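PDB 6H5L: similar to hydroxylamine oxidoreductase from Kuenenia stuttgartiensis, which probably acts as an oxidoreductase, a multi-heme relative of hydroxylamine oxidoreductase that works in a reductase complex and passes electrons along chains of c-type hemes. Local coordinates for residues D94-S98 / G99-P103; A220-G223 / R224-E227; G250-Y253 / E254-E258; T263-L266 / V267-R270. One frame throughout, in Å; residues are numbered along the deposited sequence.

Contact 1 of 4, residues D94-S98 / G99-P103; sequences DWRSS and GHKHP. With HEC (heme c), chain E.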
# COMPACT_ATOMS: atom_id res chain seq x y z
N ASP A 94 -11.56 8.70 -27.26
CA ASP A 94 -10.41 9.61 -27.33
C ASP A 94 -10.77 10.97 -26.74
O ASP A 94 -10.03 11.51 -25.92
CB ASP A 94 -9.93 9.76 -28.77
CG ASP A 94 -9.19 8.54 -29.27
OD1 ASP A 94 -9.23 7.50 -28.58
OD2 ASP A 94 -8.57 8.62 -30.35
N TRP A 95 -11.90 11.53 -27.16
CA TRP A 95 -12.26 12.89 -26.76
C TRP A 95 -12.53 12.98 -25.26
O TRP A 95 -12.12 13.94 -24.61
CB TRP A 95 -13.46 13.38 -27.57
CG TRP A 95 -14.03 14.67 -27.07
CD1 TRP A 95 -13.52 15.92 -27.26
CD2 TRP A 95 -15.24 14.84 -26.32
NE1 TRP A 95 -14.32 16.86 -26.66
CE2 TRP A 95 -15.39 16.22 -26.07
CE3 TRP A 95 -16.21 13.96 -25.82
CZ2 TRP A 95 -16.46 16.74 -25.36
CZ3 TRP A 95 -17.27 14.48 -25.11
CH2 TRP A 95 -17.39 15.86 -24.89
N ARG A 96 -13.22 11.98 -24.71
CA ARG A 96 -13.48 11.96 -23.27
C ARG A 96 -12.20 11.88 -22.46
O ARG A 96 -12.17 12.34 -21.31
CB ARG A 96 -14.40 10.79 -22.91
CG ARG A 96 -15.81 10.90 -23.46
CD ARG A 96 -16.76 9.99 -22.69
NE ARG A 96 -17.83 10.75 -22.06
CZ ARG A 96 -19.05 10.89 -22.58
NH1 ARG A 96 -19.34 10.33 -23.75
NH2 ARG A 96 -19.97 11.59 -21.94
N SER A 97 -11.13 11.33 -23.03
CA SER A 97 -9.86 11.16 -22.34
C SER A 97 -8.90 12.32 -22.59
O SER A 97 -7.81 12.34 -22.00
CB SER A 97 -9.21 9.84 -22.76
OG SER A 97 -8.05 9.56 -22.01
N SER A 98 -9.26 13.27 -23.44
CA SER A 98 -8.35 14.34 -23.82
C SER A 98 -8.46 15.52 -22.86
O SER A 98 -9.38 15.63 -22.05
CB SER A 98 -8.65 14.81 -25.25
OG SER A 98 -9.93 15.41 -25.33
N GLY A 99 -7.48 16.43 -22.96
CA GLY A 99 -7.52 17.66 -22.20
C GLY A 99 -8.62 18.61 -22.63
O GLY A 99 -8.94 19.54 -21.89
N HIS A 100 -9.21 18.38 -23.80
CA HIS A 100 -10.33 19.22 -24.23
C HIS A 100 -11.60 18.89 -23.46
O HIS A 100 -12.43 19.78 -23.23
CB HIS A 100 -10.55 19.05 -25.74
CG HIS A 100 -9.49 19.72 -26.57
ND1 HIS A 100 -8.64 19.02 -27.39
CD2 HIS A 100 -9.16 21.02 -26.70
CE1 HIS A 100 -7.82 19.86 -27.99
NE2 HIS A 100 -8.11 21.09 -27.59
N LYS A 101 -11.77 17.64 -23.04
CA LYS A 101 -12.90 17.27 -22.20
C LYS A 101 -12.66 17.67 -20.75
O LYS A 101 -13.60 18.09 -20.06
CB LYS A 101 -13.15 15.76 -22.30
CG LYS A 101 -14.12 15.20 -21.27
CD LYS A 101 -15.57 15.55 -21.59
CE LYS A 101 -16.52 14.87 -20.62
NZ LYS A 101 -17.95 15.09 -20.99
N HIS A 102 -11.42 17.55 -20.27
CA HIS A 102 -11.06 17.88 -18.89
C HIS A 102 -9.95 18.93 -18.91
O HIS A 102 -8.79 18.63 -18.61
CB HIS A 102 -10.62 16.63 -18.13
CG HIS A 102 -11.61 15.51 -18.18
ND1 HIS A 102 -12.84 15.57 -17.55
CD2 HIS A 102 -11.56 14.30 -18.79
CE1 HIS A 102 -13.50 14.44 -17.76
NE2 HIS A 102 -12.75 13.66 -18.51
N PRO A 103 -10.29 20.18 -19.24
CA PRO A 103 -9.26 21.23 -19.37
C PRO A 103 -8.87 21.90 -18.06
O PRO A 103 -7.94 22.71 -18.07
CB PRO A 103 -9.95 22.23 -20.31
CG PRO A 103 -11.39 22.12 -19.94
CD PRO A 103 -11.64 20.69 -19.55
FE HEC E . -6.95 22.66 -28.00
CHA HEC E . -5.75 21.43 -25.05
CHB HEC E . -4.50 20.96 -29.70
CHC HEC E . -8.37 23.58 -30.99
CHD HEC E . -8.88 24.97 -26.37
NA HEC E . -5.42 21.40 -27.47
C1A HEC E . -5.07 21.06 -26.18
C2A HEC E . -3.86 20.25 -26.25
C3A HEC E . -3.52 20.12 -27.54
C4A HEC E . -4.49 20.85 -28.33
CMA HEC E . -2.31 19.35 -28.09
CAA HEC E . -3.09 19.62 -25.07
CBA HEC E . -3.99 18.63 -24.33
CGA HEC E . -3.16 17.63 -23.58
O1A HEC E . -1.92 17.62 -23.76
O2A HEC E . -3.74 16.83 -22.79
NB HEC E . -6.46 22.40 -29.99
C1B HEC E . -5.52 21.51 -30.45
C2B HEC E . -5.78 21.26 -31.85
C3B HEC E . -6.85 21.99 -32.21
C4B HEC E . -7.30 22.72 -31.04
CMB HEC E . -4.94 20.32 -32.75
CAB HEC E . -7.51 22.06 -33.60
CBB HEC E . -8.22 20.72 -33.92
NC HEC E . -8.33 24.05 -28.58
C1C HEC E . -8.84 24.21 -29.85
C2C HEC E . -10.06 25.00 -29.75
C3C HEC E . -10.07 25.53 -28.52
C4C HEC E . -9.07 24.85 -27.73
CMC HEC E . -10.78 25.60 -30.99
CAC HEC E . -11.11 26.53 -27.95
CBC HEC E . -12.44 25.80 -27.64
ND HEC E . -7.29 23.12 -26.01
C1D HEC E . -8.10 24.16 -25.57
C2D HEC E . -8.00 24.25 -24.13
C3D HEC E . -7.02 23.14 -23.72
C4D HEC E . -6.63 22.49 -24.95
CMD HEC E . -8.73 25.25 -23.21
CAD HEC E . -6.55 22.80 -22.29
CBD HEC E . -5.43 23.74 -21.87
CGD HEC E . -4.24 23.57 -22.78
O1D HEC E . -4.04 24.42 -23.68
O2D HEC E . -3.49 22.58 -22.60
O HOH W 1 -10.04 16.34 -27.83

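Contact 2 of 4, residues A220-G223 / R224-E227; sequences AVEG and RQPE. With HEC (heme c), chain G.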
# COMPACT_ATOMS: atom_id res chain seq x y z
N ALA A 220 -0.30 16.26 -25.84
CA ALA A 220 1.04 16.84 -25.90
C ALA A 220 2.10 15.80 -25.55
O ALA A 220 3.22 15.87 -26.06
CB ALA A 220 1.14 18.05 -24.97
N VAL A 221 1.75 14.84 -24.68
CA VAL A 221 2.66 13.73 -24.40
C VAL A 221 2.95 12.95 -25.67
O VAL A 221 4.09 12.58 -25.95
CB VAL A 221 2.07 12.84 -23.30
CG1 VAL A 221 2.89 11.56 -23.15
CG2 VAL A 221 2.00 13.59 -21.98
N GLU A 222 1.91 12.69 -26.47
CA GLU A 222 2.11 11.93 -27.70
C GLU A 222 2.85 12.76 -28.74
O GLU A 222 3.65 12.22 -29.52
CB GLU A 222 0.77 11.45 -28.25
CG GLU A 222 0.90 10.54 -29.46
CD GLU A 222 -0.40 10.42 -30.22
OE1 GLU A 222 -1.44 10.11 -29.60
OE2 GLU A 222 -0.38 10.65 -31.45
N GLY A 223 2.59 14.07 -28.79
CA GLY A 223 3.28 14.92 -29.74
C GLY A 223 4.77 15.03 -29.47
O GLY A 223 5.55 15.28 -30.40
N ARG A 224 5.19 14.85 -28.22
CA ARG A 224 6.59 14.99 -27.85
C ARG A 224 7.38 13.70 -27.97
O ARG A 224 8.62 13.74 -27.91
CB ARG A 224 6.69 15.52 -26.41
CG ARG A 224 6.28 16.98 -26.27
CD ARG A 224 6.63 17.53 -24.90
NE ARG A 224 5.60 17.26 -23.90
CZ ARG A 224 4.69 18.14 -23.51
NH1 ARG A 224 4.66 19.36 -24.05
NH2 ARG A 224 3.80 17.81 -22.59
N GLN A 225 6.71 12.55 -28.14
CA GLN A 225 7.56 11.38 -28.30
C GLN A 225 7.95 11.19 -29.77
O GLN A 225 7.18 11.53 -30.66
CB GLN A 225 6.86 10.13 -27.79
CG GLN A 225 5.34 10.19 -27.83
CD GLN A 225 4.70 9.19 -26.88
OE1 GLN A 225 5.24 8.88 -25.82
NE2 GLN A 225 3.54 8.67 -27.27
N PRO A 226 9.16 10.67 -30.01
CA PRO A 226 9.67 10.60 -31.40
C PRO A 226 8.78 9.84 -32.36
O PRO A 226 8.79 10.15 -33.56
CB PRO A 226 11.02 9.90 -31.23
CG PRO A 226 11.45 10.23 -29.85
CD PRO A 226 10.18 10.28 -29.03
N GLU A 227 8.00 8.87 -31.88
CA GLU A 227 7.19 8.05 -32.78
C GLU A 227 6.11 8.85 -33.50
O GLU A 227 5.58 8.38 -34.51
CB GLU A 227 6.55 6.89 -32.01
CG GLU A 227 7.50 5.75 -31.65
CD GLU A 227 8.40 6.06 -30.47
OE1 GLU A 227 9.22 5.19 -30.11
OE2 GLU A 227 8.29 7.17 -29.90
FE HEC G . 1.34 21.11 -31.63
CHA HEC G . 2.26 21.29 -28.33
CHB HEC G . -1.45 22.99 -30.93
CHC HEC G . 0.65 21.38 -35.01
CHD HEC G . 3.86 18.93 -32.32
NA HEC G . 0.54 21.97 -29.94
C1A HEC G . 1.10 21.94 -28.68
C2A HEC G . 0.25 22.69 -27.78
C3A HEC G . -0.78 23.16 -28.50
C4A HEC G . -0.61 22.72 -29.87
CMA HEC G . -1.93 24.03 -27.94
CAA HEC G . 0.50 22.91 -26.28
CBA HEC G . -0.28 21.90 -25.44
CGA HEC G . -0.02 22.16 -23.98
O1A HEC G . 1.00 22.84 -23.67
O2A HEC G . -0.81 21.68 -23.13
NB HEC G . -0.17 21.96 -32.76
C1B HEC G . -1.14 22.81 -32.26
C2B HEC G . -1.76 23.48 -33.39
C3B HEC G . -1.19 23.03 -34.52
C4B HEC G . -0.17 22.07 -34.14
CMB HEC G . -2.90 24.51 -33.27
CAB HEC G . -1.51 23.45 -35.97
CBB HEC G . -1.01 24.89 -36.24
NC HEC G . 2.10 20.31 -33.35
C1C HEC G . 1.69 20.56 -34.64
C2C HEC G . 2.61 19.91 -35.55
C3C HEC G . 3.41 19.13 -34.81
C4C HEC G . 3.17 19.43 -33.41
CMC HEC G . 2.40 19.81 -37.07
CAC HEC G . 4.52 18.19 -35.34
CBC HEC G . 5.64 19.02 -36.01
ND HEC G . 2.79 20.20 -30.48
C1D HEC G . 3.81 19.43 -31.03
C2D HEC G . 4.83 19.24 -30.02
C3D HEC G . 4.33 19.98 -28.77
C4D HEC G . 3.06 20.54 -29.16
CMD HEC G . 6.15 18.46 -30.15
CAD HEC G . 5.04 20.11 -27.41
CBD HEC G . 5.55 21.54 -27.29
CGD HEC G . 6.58 21.67 -26.20
O1D HEC G . 7.25 22.73 -26.13
O2D HEC G . 6.73 20.72 -25.39
O HOH W 2 3.59 8.96 -30.24

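Contact 3 of 4, residues G250-Y253 / E254-E258; sequences GKIY and EKEEE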
# COMPACT_ATOMS: atom_id res chain seq x y z
N GLY A 250 18.43 6.88 -30.04
CA GLY A 250 17.14 6.22 -30.15
C GLY A 250 17.07 4.90 -29.41
O GLY A 250 16.03 4.57 -28.83
N LYS A 251 18.17 4.14 -29.42
CA LYS A 251 18.19 2.87 -28.69
C LYS A 251 18.05 3.11 -27.19
O LYS A 251 17.37 2.34 -26.49
CB LYS A 251 19.48 2.11 -28.99
CG LYS A 251 19.48 1.43 -30.35
CD LYS A 251 18.34 0.43 -30.45
CE LYS A 251 17.54 0.64 -31.72
NZ LYS A 251 16.23 -0.06 -31.67
N ILE A 252 18.68 4.16 -26.67
CA ILE A 252 18.58 4.46 -25.25
C ILE A 252 17.18 4.96 -24.91
O ILE A 252 16.62 4.63 -23.86
CB ILE A 252 19.66 5.48 -24.84
CG1 ILE A 252 21.04 4.82 -24.90
CG2 ILE A 252 19.38 6.03 -23.45
CD1 ILE A 252 22.19 5.79 -24.67
N TYR A 253 16.58 5.75 -25.80
CA TYR A 253 15.21 6.21 -25.57
C TYR A 253 14.24 5.04 -25.57
O TYR A 253 13.37 4.94 -24.69
CB TYR A 253 14.81 7.24 -26.63
CG TYR A 253 13.31 7.28 -26.90
CD1 TYR A 253 12.43 7.75 -25.93
CD2 TYR A 253 12.79 6.84 -28.11
CE1 TYR A 253 11.07 7.79 -26.17
CE2 TYR A 253 11.43 6.88 -28.35
CZ TYR A 253 10.58 7.35 -27.38
OH TYR A 253 9.22 7.39 -27.63
N GLU A 254 14.36 4.14 -26.54
CA GLU A 254 13.42 3.02 -26.64
C GLU A 254 13.52 2.09 -25.44
O GLU A 254 12.51 1.49 -25.03
CB GLU A 254 13.66 2.25 -27.94
CG GLU A 254 13.13 2.96 -29.17
CD GLU A 254 13.91 2.64 -30.43
OE1 GLU A 254 14.70 1.67 -30.41
OE2 GLU A 254 13.75 3.36 -31.43
N LYS A 255 14.70 1.96 -24.84
CA LYS A 255 14.89 1.07 -23.70
C LYS A 255 14.77 1.78 -22.36
O LYS A 255 14.70 1.10 -21.33
CB LYS A 255 16.26 0.38 -23.80
CG LYS A 255 16.39 -0.56 -24.99
CD LYS A 255 15.23 -1.55 -25.05
CE LYS A 255 15.24 -2.50 -23.86
NZ LYS A 255 14.06 -3.42 -23.86
N GLU A 256 14.74 3.11 -22.33
CA GLU A 256 14.55 3.86 -21.09
C GLU A 256 13.32 4.75 -21.14
O GLU A 256 13.19 5.66 -20.31
CB GLU A 256 15.79 4.71 -20.78
CG GLU A 256 17.07 3.91 -20.55
CD GLU A 256 18.20 4.78 -20.03
OE1 GLU A 256 17.90 5.84 -19.43
OE2 GLU A 256 19.38 4.42 -20.22
N GLU A 257 12.41 4.52 -22.09
CA GLU A 257 11.28 5.43 -22.29
C GLU A 257 10.38 5.52 -21.07
O GLU A 257 9.74 6.56 -20.85
CB GLU A 257 10.46 4.99 -23.51
CG GLU A 257 10.35 3.49 -23.68
CD GLU A 257 9.32 3.09 -24.71
OE1 GLU A 257 8.11 3.32 -24.46
OE2 GLU A 257 9.71 2.56 -25.77
N GLU A 258 10.32 4.46 -20.25
CA GLU A 258 9.46 4.50 -19.07
C GLU A 258 9.87 5.61 -18.11
O GLU A 258 9.02 6.15 -17.39
CB GLU A 258 9.49 3.15 -18.35
CG GLU A 258 8.76 2.04 -19.10
CD GLU A 258 9.70 0.97 -19.61
OE1 GLU A 258 9.61 -0.18 -19.13
OE2 GLU A 258 10.53 1.28 -20.49

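Contact 4 of 4, residues T263-L266 / V267-R270; sequences TKPL and VEVR. With HEC (heme c), chain G.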
# COMPACT_ATOMS: atom_id res chain seq x y z
N THR A 263 5.38 14.49 -19.93
CA THR A 263 4.38 15.45 -19.48
C THR A 263 4.95 16.86 -19.36
O THR A 263 4.18 17.82 -19.31
CB THR A 263 3.80 15.03 -18.13
OG1 THR A 263 4.81 15.10 -17.12
CG2 THR A 263 3.26 13.61 -18.20
N LYS A 264 6.27 17.00 -19.33
CA LYS A 264 6.91 18.31 -19.18
C LYS A 264 7.11 18.94 -20.55
O LYS A 264 7.61 18.28 -21.47
CB LYS A 264 8.25 18.17 -18.47
CG LYS A 264 8.19 17.38 -17.17
CD LYS A 264 9.56 17.25 -16.52
CE LYS A 264 9.82 18.37 -15.52
NZ LYS A 264 11.05 18.12 -14.73
N PRO A 265 6.74 20.21 -20.73
CA PRO A 265 7.08 20.90 -21.98
C PRO A 265 8.59 20.94 -22.18
O PRO A 265 9.38 20.79 -21.24
CB PRO A 265 6.50 22.31 -21.78
CG PRO A 265 6.25 22.43 -20.30
CD PRO A 265 5.94 21.05 -19.83
N LEU A 266 8.98 21.15 -23.44
CA LEU A 266 10.39 21.01 -23.82
C LEU A 266 11.28 21.97 -23.05
O LEU A 266 12.40 21.62 -22.67
CB LEU A 266 10.54 21.21 -25.32
CG LEU A 266 9.89 20.15 -26.20
CD1 LEU A 266 9.82 20.61 -27.65
CD2 LEU A 266 10.65 18.84 -26.09
N VAL A 267 10.79 23.19 -22.79
CA VAL A 267 11.61 24.17 -22.09
C VAL A 267 11.83 23.79 -20.63
O VAL A 267 12.78 24.28 -20.01
CB VAL A 267 10.97 25.57 -22.21
CG1 VAL A 267 9.80 25.72 -21.26
CG2 VAL A 267 12.01 26.66 -21.98
N GLU A 268 10.98 22.93 -20.07
CA GLU A 268 11.14 22.47 -18.70
C GLU A 268 11.91 21.16 -18.60
O GLU A 268 12.17 20.69 -17.48
CB GLU A 268 9.77 22.32 -18.02
CG GLU A 268 8.93 23.58 -18.00
CD GLU A 268 9.58 24.71 -17.22
OE1 GLU A 268 9.32 25.88 -17.56
OE2 GLU A 268 10.33 24.42 -16.26
N VAL A 269 12.27 20.55 -19.72
CA VAL A 269 12.95 19.27 -19.71
C VAL A 269 14.39 19.47 -19.25
O VAL A 269 15.16 20.21 -19.86
CB VAL A 269 12.91 18.61 -21.10
CG1 VAL A 269 13.83 17.40 -21.14
CG2 VAL A 269 11.48 18.21 -21.45
N ARG A 270 14.76 18.79 -18.17
CA ARG A 270 16.13 18.81 -17.69
C ARG A 270 16.96 17.80 -18.47
O ARG A 270 16.66 16.60 -18.42
CB ARG A 270 16.19 18.50 -16.20
CG ARG A 270 15.69 19.62 -15.30
CD ARG A 270 14.76 19.07 -14.24
NE ARG A 270 15.32 17.91 -13.57
CZ ARG A 270 14.60 17.02 -12.89
NH1 ARG A 270 13.29 17.16 -12.80
NH2 ARG A 270 15.19 15.98 -12.31
FE HEC G . 1.34 21.11 -31.63
CHA HEC G . 2.26 21.29 -28.33
CHB HEC G . -1.45 22.99 -30.93
CHC HEC G . 0.65 21.38 -35.01
CHD HEC G . 3.86 18.93 -32.32
NA HEC G . 0.54 21.97 -29.94
C1A HEC G . 1.10 21.94 -28.68
C2A HEC G . 0.25 22.69 -27.78
C3A HEC G . -0.78 23.16 -28.50
C4A HEC G . -0.61 22.72 -29.87
CMA HEC G . -1.93 24.03 -27.94
CAA HEC G . 0.50 22.91 -26.28
CBA HEC G . -0.28 21.90 -25.44
CGA HEC G . -0.02 22.16 -23.98
O1A HEC G . 1.00 22.84 -23.67
O2A HEC G . -0.81 21.68 -23.13
NB HEC G . -0.17 21.96 -32.76
C1B HEC G . -1.14 22.81 -32.26
C2B HEC G . -1.76 23.48 -33.39
C3B HEC G . -1.19 23.03 -34.52
C4B HEC G . -0.17 22.07 -34.14
CMB HEC G . -2.90 24.51 -33.27
CAB HEC G . -1.51 23.45 -35.97
CBB HEC G . -1.01 24.89 -36.24
NC HEC G . 2.10 20.31 -33.35
C1C HEC G . 1.69 20.56 -34.64
C2C HEC G . 2.61 19.91 -35.55
C3C HEC G . 3.41 19.13 -34.81
C4C HEC G . 3.17 19.43 -33.41
CMC HEC G . 2.40 19.81 -37.07
CAC HEC G . 4.52 18.19 -35.34
CBC HEC G . 5.64 19.02 -36.01
ND HEC G . 2.79 20.20 -30.48
C1D HEC G . 3.81 19.43 -31.03
C2D HEC G . 4.83 19.24 -30.02
C3D HEC G . 4.33 19.98 -28.77
C4D HEC G . 3.06 20.54 -29.16
CMD HEC G . 6.15 18.46 -30.15
CAD HEC G . 5.04 20.11 -27.41
CBD HEC G . 5.55 21.54 -27.29
CGD HEC G . 6.58 21.67 -26.20
O1D HEC G . 7.25 22.73 -26.13
O2D HEC G . 6.73 20.72 -25.39
O HOH W 3 15.19 22.20 -21.96

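Contact 1 of 4, residues D94-S98 / G99-P103
S98 and H100 show how the end of a helix can orient a heme ligand. H100 NE2 binds the iron of the chain E heme at 2.0 Å, with H153 as the second axial ligand. The other ring nitrogen, ND1, donates to a water 3.1 Å away, and that water in turn donates to S98 OG at 2.7 Å. S98 OG itself gives its proton to W95 O, 2.7 Å away, one turn back in the helix; its torsion (chi1 66°) tucks the hydroxyl between backbone N and carbonyl carbon, where it can meet both partners. The water-linked serine probably helps to fix the rotation of the imidazole. Around the turn, S98 O receives K101 N and H102 N, both weakly.

Further out, K101 crosses W95 at about a right angle, and its CD sits over the face of the six-membered ring, 4.1 Å from the centroid, in a CH-pi contact. Beside it, R96 NH2 and K101 NZ are 4.2 Å apart; the like charges are probably eased by acids, since R96 pairs with E85 and with E122 of the neighbouring cytochrome chain, which K101 reaches only weakly.

The stretch closes helix 89-97 and leads towards helix 107-120. W95 and R96 lie against V81 of helix 77-87, while W95 NE1 bonds V127 O and its ring meets H128 edge-to-face.

Contact 2 of 4, residues A220-G223 / R224-E227
R224, at the end of the short helix 220-224 in the multi-heme cytochrome region, folds its side chain back over A220, the first residue of that helix, beside a heme. The tight side is the arginine. Its chain bends at chi3 (-85°), which carries the guanidinium back along the helix: A220 O lies over one of its faces, A220 CB comes 3.6 Å from NH2, and NH1 donates at the group's edge to propionate oxygen O2D of the chain G heme, 2.8 Å away with an N-H...O angle of 151°. NE bonds F262 O as well, so several partners hold the guanidinium. With a leucine in place of R224, this propionate oxygen would probably lose a charged donor, and F262 O the mate that NE supplies.

The other side is looser. R224 N and Q225 N reach the preceding carbonyls of the turn only through weak bonds, and the side chains of E222 and Q225 make only a van der Waals contact, E222 CG lying 3.9 Å from Q225 NE2. The acid end of E222 turns to T214 and to R276 of the second subunit instead. A water bridges the two residues: it accepts from Q225 NE2 at 3.0 Å and donates weakly to E222 O at 3.3 Å.

Contact 3 of 4, residues G250-Y253 / E254-E258
K251 and E254 form a salt bridge across one turn of helix 248-256, K251 NZ to E254 OE1 at 2.6 Å. The lysine chain is bent at both chi2 and chi3, which brings its ammonium round to meet OE1 nearly along the C-O direction, while the glutamate reaches out extended beyond CG. E246 offers K251 a second, long and weak ion pair.

Backbone bonds make up the second group. E254 N donates to G250 O at 2.9 Å and K255 N to K251 O at 3.2 Å, the i to i+4 pattern of an alpha helix. E256 N then divides itself, giving a weak bond to I252 O and a sounder one to Y253 O at 3.3 Å, as the chain passes into a 3-10 segment that begins at about E257.

Packing is the third. I252 and E256 lie side by side, CG2 of the isoleucine 3.6 Å from E256 OE2, an oxygen whose charge is paired with R276. The Y253 ring takes E257 CB at 3.9 Å from its CE1, and its hydroxyl bonds E227.

Helix 248-256 thus lies at a subunit boundary: K255 pairs with E257 of the third subunit, E257 with K255 of the second. Within the chain, I252 lines a heme pocket, Y253 covers Q225 and P226 after helix 220-224, and its ring meets Y260 edge-to-face.

Contact 4 of 4, residues T263-L266 / V267-R270
L266 O is held by two donors, V269 N at 3.1 Å and a water at 2.9 Å. The same water donates to V269 O, also at 2.9 Å, and so bridges the two ends of the turn. One step earlier, E268 N bonds P265 O at 2.9 Å; both amides approach from above the carbonyl plane, not on a lone pair, in keeping with a tight turn.

L266 faces the chain G heme. Its N donates to propionate oxygen O2D at 3.0 Å, and the side chain, with CG anti to the carbonyl carbon (chi1 -66°), lays CG and CD1 along the same carboxylate. F292, M285 and Y275 pack on the leucine. Were L266 an alanine, the propionate would probably lose this apolar neighbour, and F292 and M285 the side chain they pack against.

On the outer side, P265 CG and E268 CG run alongside each other at 3.7 Å, while the carboxylate of E268 goes on to K165 of the neighbouring cytochrome chain. K264 NZ lies near R270 NH1 at the edge of the guanidinium. Both are donors and make no bond with each other; the proximity is probably tolerated because D274 pairs with K264 and E273 with R270.

Chemically, the turn divides its work: a backbone N-H and the R224 guanidinium share O2D, which would probably favour the ionised propionate, while the acids probably offset the neighbouring cations.

In the fold
Along the chain the four contacts come in series, contact 1 at the end of helix 89-97, then contacts 2, 3 and 4 between residues 220 and 270. Contact 2, on helix 220-224, is the hub: its centre lies about 12 Å from that of contact 4 and about 14 Å from that of contact 3. It touches both, E227 meeting Y253 of helix 248-256 and R224 packing on residues 263-265. Contacts 2 and 4 also share the chain G heme. Contact 1 stands apart, its nearest atoms about 7 Å from contact 2, yet A220 N bonds the heme that H100 ligates. Local turns thus link neighbouring hemes, while contacts 2 and 3 both reach a second subunit, and contact 3 a third as well.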